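Local coordinates for protein hydrogenase maturation factor (Thermoanaerobacter tengcongensis, PDB 3VTH) that probably transfers the carbamoyl group of carbamoyl phosphate, in an ATP-dependent reaction, to the C-terminal cysteine of HypE during [NiFe]-hydrogenase maturation, at residues H425-L430 with F436-E441. Numbering follows the deposited sequence.
Sequences HHIGDL and FNYYIE
H425 and Y438 make the polar link. NE2 of H425 donates to OH of Y438 at 3.0 Å, with an N-H...O angle of 151°. The hydroxyl meets the imidazole edge-on, only 5° from the ring plane. The other ring nitrogen, ND1, hydrogen-bonds to the hydroxyl of Y446, so both nitrogens fix the rotation of the ring. With chi1 at 171°, CG of Y438 is trans to the backbone N, and the phenol reaches across to the H425 ring edge. A leucine in place of Y438 would probably leave NE2 of H425 without its hydroxyl partner and the imidazole less firmly oriented. The Y439 hydroxyl hydrogen-bonds to the carbonyl of V405.

The other side-chain contacts are mostly apolar. CD1 of L430 sits centrally over one face of the Y439 ring, 3.6 Å from its centroid, a CH-pi contact. CG2 of I427 touches both tyrosines, 4.0 Å from CD1 of Y438 and 3.9 Å from CB of Y439. O of I427 lies at the edge of the Y438 ring, near its plane, 3.7 Å from CE1.

H426, on the same loop, lies near the bound ATP analogue and magnesium. Backbone hydrogen bonds of I427 and G428 with N411 fit a classic beta bulge. The contact packs the loop after strand 420-423 back onto the helix that follows it, 433-449, within the Kae1-like domain.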
# COMPACT_ATOMS: atom_id res chain seq x y z
N HIS A 425 -2.29 -4.38 -6.03
CA HIS A 425 -1.97 -3.01 -5.71
C HIS A 425 -3.25 -2.24 -5.40
O HIS A 425 -4.34 -2.64 -5.81
CB HIS A 425 -1.21 -2.34 -6.86
CG HIS A 425 -1.99 -2.22 -8.14
ND1 HIS A 425 -2.12 -3.27 -9.03
CD2 HIS A 425 -2.63 -1.16 -8.70
CE1 HIS A 425 -2.82 -2.86 -10.08
NE2 HIS A 425 -3.14 -1.59 -9.90
N HIS A 426 -3.10 -1.15 -4.66
CA HIS A 426 -4.20 -0.21 -4.37
C HIS A 426 -5.03 0.09 -5.63
O HIS A 426 -4.48 0.50 -6.66
CB HIS A 426 -3.58 1.09 -3.86
CG HIS A 426 -4.57 2.19 -3.65
ND1 HIS A 426 -4.70 3.24 -4.54
CD2 HIS A 426 -5.44 2.43 -2.65
CE1 HIS A 426 -5.62 4.08 -4.09
NE2 HIS A 426 -6.07 3.62 -2.94
N ILE A 427 -6.33 -0.14 -5.54
CA ILE A 427 -7.24 0.12 -6.65
C ILE A 427 -7.93 1.48 -6.43
O ILE A 427 -7.98 2.30 -7.35
CB ILE A 427 -8.29 -1.01 -6.82
CG1 ILE A 427 -7.60 -2.38 -7.06
CG2 ILE A 427 -9.35 -0.67 -7.89
CD1 ILE A 427 -6.78 -2.45 -8.38
N GLY A 428 -8.45 1.70 -5.23
CA GLY A 428 -9.07 2.99 -4.87
C GLY A 428 -10.47 2.77 -4.30
O GLY A 428 -10.92 1.64 -4.18
N ASP A 429 -11.16 3.85 -3.95
CA ASP A 429 -12.52 3.77 -3.43
C ASP A 429 -13.44 3.27 -4.54
O ASP A 429 -13.52 3.90 -5.59
CB ASP A 429 -12.99 5.16 -2.94
CG ASP A 429 -12.20 5.65 -1.72
OD1 ASP A 429 -11.38 4.89 -1.13
OD2 ASP A 429 -12.42 6.82 -1.32
N LEU A 430 -14.12 2.14 -4.34
CA LEU A 430 -15.01 1.60 -5.38
C LEU A 430 -16.35 2.30 -5.34
O LEU A 430 -17.34 1.72 -4.93
CB LEU A 430 -15.21 0.10 -5.22
CG LEU A 430 -14.03 -0.78 -5.57
CD1 LEU A 430 -14.52 -2.20 -5.85
CD2 LEU A 430 -13.30 -0.22 -6.80
N PHE A 436 -14.81 1.16 -10.78
CA PHE A 436 -15.27 -0.22 -10.91
C PHE A 436 -14.76 -0.89 -12.18
O PHE A 436 -14.32 -2.04 -12.13
CB PHE A 436 -16.80 -0.30 -10.84
CG PHE A 436 -17.32 -1.71 -10.75
CD1 PHE A 436 -17.95 -2.30 -11.83
CD2 PHE A 436 -17.16 -2.45 -9.57
CE1 PHE A 436 -18.43 -3.62 -11.75
CE2 PHE A 436 -17.63 -3.76 -9.48
CZ PHE A 436 -18.27 -4.34 -10.56
N ASN A 437 -14.82 -0.18 -13.31
CA ASN A 437 -14.30 -0.73 -14.58
C ASN A 437 -12.83 -1.11 -14.48
O ASN A 437 -12.41 -2.16 -14.97
CB ASN A 437 -14.50 0.25 -15.74
CG ASN A 437 -15.95 0.40 -16.15
OD1 ASN A 437 -16.30 1.33 -16.88
ND2 ASN A 437 -16.81 -0.51 -15.68
N TYR A 438 -12.06 -0.24 -13.83
CA TYR A 438 -10.64 -0.44 -13.58
C TYR A 438 -10.38 -1.63 -12.63
O TYR A 438 -9.52 -2.48 -12.92
CB TYR A 438 -10.07 0.85 -13.02
CG TYR A 438 -8.65 0.78 -12.50
CD1 TYR A 438 -8.35 1.31 -11.25
CD2 TYR A 438 -7.61 0.22 -13.25
CE1 TYR A 438 -7.05 1.28 -10.74
CE2 TYR A 438 -6.29 0.17 -12.74
CZ TYR A 438 -6.02 0.71 -11.50
OH TYR A 438 -4.75 0.71 -10.97
N TYR A 439 -11.11 -1.68 -11.53
CA TYR A 439 -11.12 -2.85 -10.66
C TYR A 439 -11.35 -4.14 -11.45
O TYR A 439 -10.57 -5.07 -11.33
CB TYR A 439 -12.23 -2.65 -9.63
CG TYR A 439 -12.55 -3.79 -8.70
CD1 TYR A 439 -13.67 -4.57 -8.92
CD2 TYR A 439 -11.79 -4.03 -7.56
CE1 TYR A 439 -14.03 -5.58 -8.03
CE2 TYR A 439 -12.13 -5.04 -6.66
CZ TYR A 439 -13.26 -5.83 -6.91
OH TYR A 439 -13.65 -6.84 -6.05
N ILE A 440 -12.40 -4.17 -12.26
CA ILE A 440 -12.77 -5.36 -13.04
C ILE A 440 -11.65 -5.82 -13.96
O ILE A 440 -11.35 -7.01 -14.02
CB ILE A 440 -14.07 -5.16 -13.87
CG1 ILE A 440 -15.28 -5.11 -12.95
CG2 ILE A 440 -14.25 -6.28 -14.91
CD1 ILE A 440 -15.22 -6.10 -11.82
N GLU A 441 -11.03 -4.87 -14.65
CA GLU A 441 -9.94 -5.14 -15.58
C GLU A 441 -8.67 -5.63 -14.86
O GLU A 441 -7.93 -6.45 -15.40
CB GLU A 441 -9.61 -3.90 -16.43
CG GLU A 441 -8.49 -2.97 -15.85
CD GLU A 441 -7.74 -2.16 -16.92
OE1 GLU A 441 -7.99 -2.37 -18.14
OE2 GLU A 441 -6.90 -1.29 -16.55